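Local atomic coordinates of putative HTH-type transcriptional regulator PH0061 (Pyrococcus horikoshii, PDB entry 2DBB), a protein that probably binds specific DNA sequences as an AsnC-family transcriptional regulator, through an N-terminal winged helix-turn-helix domain. Residues B[15-20]-B[27-32]; B[107-112]-B[125-130]. All coordinates share one frame; numbering follows the deposited sequence.

Interaction 1. Residues B[15-20]-B[27-32]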
ATOM      1  N   VAL B  15       8.085  13.830   5.956  1.00 25.97           N
ATOM      2  CA  VAL B  15       7.271  12.668   5.637  1.00 25.12           C
ATOM      3  C   VAL B  15       7.353  12.384   4.139  1.00 26.02           C
ATOM      4  O   VAL B  15       7.527  11.237   3.714  1.00 25.35           O
ATOM      5  CB  VAL B  15       5.805  12.908   6.061  1.00 24.58           C
ATOM      6  CG1 VAL B  15       4.880  11.929   5.352  1.00 24.13           C
ATOM      7  CG2 VAL B  15       5.685  12.753   7.579  1.00 24.62           C
ATOM      8  N   LYS B  16       7.228  13.439   3.343  1.00 26.33           N
ATOM      9  CA  LYS B  16       7.297  13.324   1.890  1.00 27.30           C
ATOM     10  C   LYS B  16       8.637  12.709   1.463  1.00 25.96           C
ATOM     11  O   LYS B  16       8.681  11.819   0.617  1.00 25.29           O
ATOM     12  CB  LYS B  16       7.141  14.713   1.257  1.00 31.12           C
ATOM     13  CG  LYS B  16       5.743  15.320   1.351  1.00 35.28           C
ATOM     14  CD  LYS B  16       4.801  14.681   0.334  1.00 40.39           C
ATOM     15  CE  LYS B  16       3.480  15.442   0.204  1.00 42.21           C
ATOM     16  NZ  LYS B  16       2.609  15.322   1.410  1.00 44.47           N
ATOM     17  N   ILE B  17       9.727  13.187   2.060  1.00 25.49           N
ATOM     18  CA  ILE B  17      11.061  12.695   1.732  1.00 25.06           C
ATOM     19  C   ILE B  17      11.277  11.239   2.144  1.00 24.80           C
ATOM     20  O   ILE B  17      11.743  10.428   1.344  1.00 24.53           O
ATOM     21  CB  ILE B  17      12.141  13.590   2.380  1.00 26.51           C
ATOM     22  CG1 ILE B  17      12.017  15.014   1.822  1.00 28.80           C
ATOM     23  CG2 ILE B  17      13.537  13.032   2.099  1.00 25.82           C
ATOM     24  CD1 ILE B  17      12.948  16.022   2.463  1.00 28.06           C
ATOM     25  N   LEU B  18      10.934  10.913   3.385  1.00 24.29           N
ATOM     26  CA  LEU B  18      11.091   9.558   3.903  1.00 23.18           C
ATOM     27  C   LEU B  18      10.281   8.529   3.135  1.00 25.56           C
ATOM     28  O   LEU B  18      10.618   7.343   3.131  1.00 25.80           O
ATOM     29  CB  LEU B  18      10.690   9.510   5.378  1.00 25.79           C
ATOM     30  CG  LEU B  18      11.645  10.245   6.319  1.00 26.97           C
ATOM     31  CD1 LEU B  18      11.095  10.235   7.731  1.00 29.94           C
ATOM     32  CD2 LEU B  18      13.011   9.578   6.259  1.00 26.82           C
ATOM     33  N   SER B  19       9.211   8.976   2.490  1.00 24.01           N
ATOM     34  CA  SER B  19       8.380   8.068   1.724  1.00 26.82           C
ATOM     35  C   SER B  19       9.063   7.659   0.419  1.00 26.62           C
ATOM     36  O   SER B  19       8.710   6.631  -0.164  1.00 25.60           O
ATOM     37  CB  SER B  19       7.005   8.700   1.444  1.00 26.93           C
ATOM     38  OG  SER B  19       7.103   9.842   0.612  1.00 33.79           O
ATOM     39  N   GLU B  20      10.045   8.448  -0.026  1.00 26.54           N
ATOM     40  CA  GLU B  20      10.786   8.145  -1.257  1.00 27.09           C
ATOM     41  C   GLU B  20      12.092   7.416  -0.936  1.00 27.35           C
ATOM     42  O   GLU B  20      12.568   6.598  -1.732  1.00 25.61           O
ATOM     43  CB  GLU B  20      11.109   9.426  -2.039  1.00 29.94           C
ATOM     44  CG  GLU B  20       9.916  10.100  -2.713  1.00 33.31           C
ATOM     45  CD  GLU B  20       9.223   9.215  -3.749  1.00 36.92           C
ATOM     46  OE1 GLU B  20       9.888   8.361  -4.380  1.00 37.82           O
ATOM     47  OE2 GLU B  20       8.003   9.391  -3.948  1.00 39.02           O
ATOM     48  N   ARG B  27      21.663  13.195   9.074  1.00 29.19           N
ATOM     49  CA  ARG B  27      22.598  14.164   8.523  1.00 30.21           C
ATOM     50  C   ARG B  27      22.160  14.567   7.104  1.00 28.63           C
ATOM     51  O   ARG B  27      22.062  15.756   6.801  1.00 28.74           O
ATOM     52  CB  ARG B  27      24.011  13.558   8.532  1.00 33.22           C
ATOM     53  CG  ARG B  27      25.079  14.406   7.873  1.00 39.20           C
ATOM     54  CD  ARG B  27      26.497  13.904   8.202  1.00 43.61           C
ATOM     55  NE  ARG B  27      26.900  14.218   9.576  1.00 45.46           N
ATOM     56  CZ  ARG B  27      26.673  13.438  10.630  1.00 48.24           C
ATOM     57  NH1 ARG B  27      26.043  12.274  10.483  1.00 49.16           N
ATOM     58  NH2 ARG B  27      27.072  13.824  11.837  1.00 46.92           N
ATOM     59  N   GLU B  28      21.883  13.586   6.250  1.00 25.86           N
ATOM     60  CA  GLU B  28      21.432  13.870   4.889  1.00 27.71           C
ATOM     61  C   GLU B  28      20.118  14.659   4.929  1.00 27.85           C
ATOM     62  O   GLU B  28      19.925  15.611   4.171  1.00 27.75           O
ATOM     63  CB  GLU B  28      21.211  12.567   4.108  1.00 27.98           C
ATOM     64  CG  GLU B  28      22.477  11.823   3.707  1.00 29.43           C
ATOM     65  CD  GLU B  28      22.170  10.486   3.045  1.00 32.16           C
ATOM     66  OE1 GLU B  28      21.674   9.571   3.744  1.00 33.07           O
ATOM     67  OE2 GLU B  28      22.409  10.351   1.825  1.00 30.42           O
ATOM     68  N   LEU B  29      19.207  14.257   5.811  1.00 28.17           N
ATOM     69  CA  LEU B  29      17.928  14.952   5.936  1.00 28.16           C
ATOM     70  C   LEU B  29      18.163  16.398   6.373  1.00 28.05           C
ATOM     71  O   LEU B  29      17.563  17.327   5.827  1.00 27.81           O
ATOM     72  CB  LEU B  29      17.033  14.242   6.956  1.00 28.08           C
ATOM     73  CG  LEU B  29      16.550  12.844   6.557  1.00 29.90           C
ATOM     74  CD1 LEU B  29      15.905  12.164   7.747  1.00 30.35           C
ATOM     75  CD2 LEU B  29      15.568  12.962   5.399  1.00 28.58           C
ATOM     76  N   ALA B  30      19.041  16.588   7.354  1.00 27.38           N
ATOM     77  CA  ALA B  30      19.339  17.929   7.847  1.00 28.90           C
ATOM     78  C   ALA B  30      19.904  18.805   6.725  1.00 29.82           C
ATOM     79  O   ALA B  30      19.566  19.984   6.614  1.00 29.41           O
ATOM     80  CB  ALA B  30      20.322  17.858   9.018  1.00 26.60           C
ATOM     81  N   ASP B  31      20.757  18.220   5.891  1.00 30.73           N
ATOM     82  CA  ASP B  31      21.352  18.947   4.775  1.00 33.59           C
ATOM     83  C   ASP B  31      20.307  19.346   3.743  1.00 33.53           C
ATOM     84  O   ASP B  31      20.300  20.476   3.260  1.00 34.90           O
ATOM     85  CB  ASP B  31      22.436  18.099   4.104  1.00 35.29           C
ATOM     86  CG  ASP B  31      23.654  17.928   4.981  1.00 39.89           C
ATOM     87  OD1 ASP B  31      23.789  18.713   5.945  1.00 41.01           O
ATOM     88  OD2 ASP B  31      24.479  17.026   4.706  1.00 41.54           O
ATOM     89  N   ILE B  32      19.430  18.410   3.399  1.00 33.26           N
ATOM     90  CA  ILE B  32      18.373  18.682   2.433  1.00 31.68           C
ATOM     91  C   ILE B  32      17.411  19.752   2.950  1.00 33.17           C
ATOM     92  O   ILE B  32      16.960  20.609   2.186  1.00 32.38           O
ATOM     93  CB  ILE B  32      17.562  17.401   2.118  1.00 30.20           C
ATOM     94  CG1 ILE B  32      18.423  16.435   1.296  1.00 31.12           C
ATOM     95  CG2 ILE B  32      16.272  17.757   1.379  1.00 27.80           C
ATOM     96  CD1 ILE B  32      17.858  15.021   1.195  1.00 33.71           C
TER

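Interaction 2. Residues B[107-112]-B[125-130]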
ATOM      1  N   ILE B 107     -16.165  -3.123   3.161  1.00 20.36           N
ATOM      2  CA  ILE B 107     -14.883  -3.654   3.603  1.00 22.10           C
ATOM      3  C   ILE B 107     -14.040  -3.983   2.374  1.00 22.05           C
ATOM      4  O   ILE B 107     -14.493  -4.673   1.456  1.00 22.11           O
ATOM      5  CB  ILE B 107     -15.051  -4.928   4.475  1.00 22.27           C
ATOM      6  CG1 ILE B 107     -15.920  -4.609   5.695  1.00 23.88           C
ATOM      7  CG2 ILE B 107     -13.686  -5.414   4.963  1.00 23.85           C
ATOM      8  CD1 ILE B 107     -16.326  -5.821   6.515  1.00 23.56           C
ATOM      9  N   ILE B 108     -12.822  -3.457   2.361  1.00 21.49           N
ATOM     10  CA  ILE B 108     -11.885  -3.662   1.265  1.00 21.28           C
ATOM     11  C   ILE B 108     -10.636  -4.303   1.839  1.00 20.79           C
ATOM     12  O   ILE B 108     -10.011  -3.743   2.735  1.00 20.16           O
ATOM     13  CB  ILE B 108     -11.475  -2.327   0.602  1.00 22.48           C
ATOM     14  CG1 ILE B 108     -12.723  -1.566   0.144  1.00 24.24           C
ATOM     15  CG2 ILE B 108     -10.562  -2.604  -0.600  1.00 22.39           C
ATOM     16  CD1 ILE B 108     -13.560  -2.327  -0.834  1.00 26.05           C
ATOM     17  N   VAL B 109     -10.270  -5.462   1.299  1.00 20.65           N
ATOM     18  CA  VAL B 109      -9.117  -6.204   1.780  1.00 20.79           C
ATOM     19  C   VAL B 109      -8.106  -6.538   0.691  1.00 20.13           C
ATOM     20  O   VAL B 109      -8.474  -6.899  -0.417  1.00 22.10           O
ATOM     21  CB  VAL B 109      -9.562  -7.540   2.414  1.00 19.63           C
ATOM     22  CG1 VAL B 109      -8.344  -8.297   2.962  1.00 20.71           C
ATOM     23  CG2 VAL B 109     -10.581  -7.277   3.510  1.00 20.83           C
ATOM     24  N   ARG B 110      -6.826  -6.410   1.011  1.00 19.18           N
ATOM     25  CA  ARG B 110      -5.794  -6.771   0.055  1.00 21.52           C
ATOM     26  C   ARG B 110      -5.077  -7.992   0.612  1.00 21.53           C
ATOM     27  O   ARG B 110      -4.699  -8.011   1.783  1.00 22.47           O
ATOM     28  CB  ARG B 110      -4.775  -5.644  -0.153  1.00 19.48           C
ATOM     29  CG  ARG B 110      -3.616  -6.070  -1.061  1.00 21.73           C
ATOM     30  CD  ARG B 110      -2.538  -4.992  -1.182  1.00 24.70           C
ATOM     31  NE  ARG B 110      -3.011  -3.797  -1.874  1.00 24.77           N
ATOM     32  CZ  ARG B 110      -3.206  -3.713  -3.188  1.00 30.13           C
ATOM     33  NH1 ARG B 110      -2.965  -4.758  -3.974  1.00 31.35           N
ATOM     34  NH2 ARG B 110      -3.646  -2.579  -3.724  1.00 30.43           N
ATOM     35  N   LEU B 111      -4.898  -9.002  -0.236  1.00 20.80           N
ATOM     36  CA  LEU B 111      -4.214 -10.233   0.125  1.00 20.82           C
ATOM     37  C   LEU B 111      -2.964 -10.415  -0.731  1.00 22.85           C
ATOM     38  O   LEU B 111      -2.953 -10.057  -1.914  1.00 21.64           O
ATOM     39  CB  LEU B 111      -5.108 -11.449  -0.137  1.00 20.65           C
ATOM     40  CG  LEU B 111      -6.532 -11.513   0.403  1.00 21.94           C
ATOM     41  CD1 LEU B 111      -7.191 -12.794  -0.105  1.00 20.49           C
ATOM     42  CD2 LEU B 111      -6.514 -11.466   1.926  1.00 21.30           C
ATOM     43  N   LEU B 112      -1.913 -10.965  -0.127  1.00 23.14           N
ATOM     44  CA  LEU B 112      -0.688 -11.279  -0.855  1.00 23.88           C
ATOM     45  C   LEU B 112      -0.778 -12.791  -0.998  1.00 25.45           C
ATOM     46  O   LEU B 112      -0.792 -13.506   0.005  1.00 26.40           O
ATOM     47  CB  LEU B 112       0.566 -10.916  -0.051  1.00 23.75           C
ATOM     48  CG  LEU B 112       1.886 -11.228  -0.778  1.00 23.92           C
ATOM     49  CD1 LEU B 112       2.021 -10.309  -1.979  1.00 22.87           C
ATOM     50  CD2 LEU B 112       3.074 -11.043   0.164  1.00 24.07           C
ATOM     51  N   SER B 125      -9.747 -19.651  -0.830  1.00 30.92           N
ATOM     52  CA  SER B 125     -10.844 -20.418  -0.240  1.00 32.29           C
ATOM     53  C   SER B 125     -10.702 -20.431   1.269  1.00 30.31           C
ATOM     54  O   SER B 125     -11.684 -20.293   1.987  1.00 30.60           O
ATOM     55  CB  SER B 125     -10.839 -21.858  -0.755  1.00 32.48           C
ATOM     56  OG  SER B 125     -11.007 -21.882  -2.159  1.00 39.79           O
ATOM     57  N   GLU B 126      -9.477 -20.606   1.755  1.00 31.04           N
ATOM     58  CA  GLU B 126      -9.258 -20.618   3.194  1.00 31.93           C
ATOM     59  C   GLU B 126      -9.647 -19.275   3.783  1.00 30.90           C
ATOM     60  O   GLU B 126     -10.329 -19.212   4.803  1.00 30.38           O
ATOM     61  CB  GLU B 126      -7.794 -20.894   3.530  1.00 36.18           C
ATOM     62  CG  GLU B 126      -7.328 -22.296   3.223  1.00 42.28           C
ATOM     63  CD  GLU B 126      -6.302 -22.781   4.229  1.00 47.98           C
ATOM     64  OE1 GLU B 126      -5.312 -22.055   4.470  1.00 47.79           O
ATOM     65  OE2 GLU B 126      -6.490 -23.889   4.781  1.00 53.02           O
ATOM     66  N   PHE B 127      -9.207 -18.198   3.140  1.00 28.96           N
ATOM     67  CA  PHE B 127      -9.523 -16.863   3.621  1.00 26.65           C
ATOM     68  C   PHE B 127     -11.025 -16.618   3.645  1.00 24.78           C
ATOM     69  O   PHE B 127     -11.566 -16.115   4.628  1.00 24.54           O
ATOM     70  CB  PHE B 127      -8.860 -15.793   2.745  1.00 25.64           C
ATOM     71  CG  PHE B 127      -9.265 -14.396   3.112  1.00 24.76           C
ATOM     72  CD1 PHE B 127      -8.783 -13.802   4.274  1.00 24.30           C
ATOM     73  CD2 PHE B 127     -10.183 -13.700   2.334  1.00 24.26           C
ATOM     74  CE1 PHE B 127      -9.210 -12.541   4.659  1.00 23.63           C
ATOM     75  CE2 PHE B 127     -10.619 -12.434   2.711  1.00 23.02           C
ATOM     76  CZ  PHE B 127     -10.133 -11.855   3.876  1.00 25.26           C
ATOM     77  N   LEU B 128     -11.696 -16.975   2.558  1.00 27.32           N
ATOM     78  CA  LEU B 128     -13.133 -16.757   2.450  1.00 28.69           C
ATOM     79  C   LEU B 128     -13.948 -17.490   3.519  1.00 30.29           C
ATOM     80  O   LEU B 128     -15.007 -17.012   3.926  1.00 28.78           O
ATOM     81  CB  LEU B 128     -13.614 -17.141   1.043  1.00 28.25           C
ATOM     82  CG  LEU B 128     -12.999 -16.272  -0.069  1.00 28.67           C
ATOM     83  CD1 LEU B 128     -13.409 -16.787  -1.428  1.00 28.37           C
ATOM     84  CD2 LEU B 128     -13.421 -14.818   0.113  1.00 26.59           C
ATOM     85  N   GLN B 129     -13.461 -18.641   3.975  1.00 30.61           N
ATOM     86  CA  GLN B 129     -14.177 -19.389   5.007  1.00 35.77           C
ATOM     87  C   GLN B 129     -14.301 -18.532   6.259  1.00 35.70           C
ATOM     88  O   GLN B 129     -15.247 -18.676   7.030  1.00 35.71           O
ATOM     89  CB  GLN B 129     -13.446 -20.695   5.349  1.00 38.54           C
ATOM     90  CG  GLN B 129     -13.466 -21.721   4.228  1.00 44.59           C
ATOM     91  CD  GLN B 129     -12.836 -23.042   4.628  1.00 48.12           C
ATOM     92  OE1 GLN B 129     -11.648 -23.111   4.954  1.00 51.15           O
ATOM     93  NE2 GLN B 129     -13.635 -24.102   4.608  1.00 50.45           N
ATOM     94  N   ARG B 130     -13.343 -17.628   6.440  1.00 37.40           N
ATOM     95  CA  ARG B 130     -13.318 -16.736   7.591  1.00 37.29           C
ATOM     96  C   ARG B 130     -14.286 -15.573   7.452  1.00 37.43           C
ATOM     97  O   ARG B 130     -14.469 -14.794   8.381  1.00 37.14           O
ATOM     98  CB  ARG B 130     -11.898 -16.215   7.796  1.00 40.79           C
ATOM     99  CG  ARG B 130     -10.934 -17.294   8.253  1.00 44.17           C
ATOM    100  CD  ARG B 130      -9.500 -16.927   7.947  1.00 48.43           C
ATOM    101  NE  ARG B 130      -8.561 -17.850   8.579  1.00 50.86           N
ATOM    102  CZ  ARG B 130      -8.331 -17.896   9.886  1.00 51.34           C
ATOM    103  NH1 ARG B 130      -8.973 -17.071  10.703  1.00 50.31           N
ATOM    104  NH2 ARG B 130      -7.461 -18.769  10.377  1.00 52.51           N
TER

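Interaction 1. Residues B[15-20]-B[27-32]
Ile-17, near the end of helix 9-18, meets Leu-29 and Ile-32 of helix 26-32 with the two branches of its side chain. The short branch goes to Leu-29: Ile-17 CG2 lies 3.9 Å from Leu-29 CD2. The long branch goes to Ile-32, with Ile-17 CD1 also 3.9 Å from Ile-32 CG2. This division follows from chi1 of -62°, which places CG1 beside the backbone N and CG2 opposite it, while an extended chi2 carries CD1 outward. The Ile-17 side chain thus runs antiparallel alongside those of Leu-29 and Ile-32. One residue on, Leu-18 lies across the same Leu-29, nearly perpendicular to it; Leu-18 CD2 sits beside both methyls of Leu-29 and is closer to one of them, with Leu-18 CD2 4.2 Å from Leu-29 CD1. Leu-29 continues inward onto Ile-40 and Ile-44 of helix 37-49, and Leu-24 closes against both Ile-17 and Leu-29. Just beyond Leu-18, the carbonyl O of Ser-19 accepts a hydrogen bond from Thr-57 OG1 of the second subunit. No hydrogen bond joins the two segments, and the purely apolar seam between the first two helices is that of a three-helix winged helix-turn-helix domain, whose predicted DNA-binding motif includes 27-32.

Interaction 2. Residues B[107-112]-B[125-130]
In the ferredoxin-like alpha/beta fold of this chain, consistent with the RAM (Lrp/AsnC ligand-binding) domain of relatives, helix 117-129 packs on one face of a four-stranded antiparallel sheet, and the meeting point here is the ring of Phe-127, from the helix, lying against strand 107-114. Val-109 and Leu-111, two residues apart on the strand, both point toward the helix, whereas Arg-110 between them turns to the other side of the sheet, where it forms a salt bridge with Glu-99 of the second subunit. Phe-127 spans the gap because its CG stands opposite the backbone N (chi1 174°), sending the ring out from the helix; the CA atoms of Leu-111 and Phe-127 remain 9.2 Å apart. Val-109 points back at Phe-127 from the strand and meets the far end of the ring obliquely, with Val-109 CG1 4.1 Å from Phe-127 CZ. Ile-89 of helix 79-89 touches both Val-109 and Phe-127, and Val-95 of the neighbouring strand touches both Leu-111 and Phe-127, so the ring is buried among apolar groups. Leu-111 supplies two methyls: Leu-111 CD1 rests near the base of the ring, 4.0 Å from Phe-127 CD2. The other makes a CH-pi contact, with Leu-111 CD2 3.9 Å from the centroid of the Phe-127 ring and just 8° off its normal.

Interactions 1 and 2 belong to the two separate parts of the chain, with centres about 36 Å apart and nearest atoms about 16 Å apart. They lie on opposite sides of the chain's centre and follow one another in sequence. Interaction 1 joins helices in the probable DNA-binding domain; interaction 2 joins helix to sheet in the C-terminal domain. Within 15-20, Leu-18 and Ser-19 pack on Ile-58 of the second subunit, so a residue of interaction 1 itself touches the partner. In 107-112 it is instead the residues alternating with Val-109 and Leu-111 that do so, from the other side of the sheet: Ile-108 packs on Ile-140 of the second subunit. This is consistent with paired DNA-binding domains carried by a dimeric regulator.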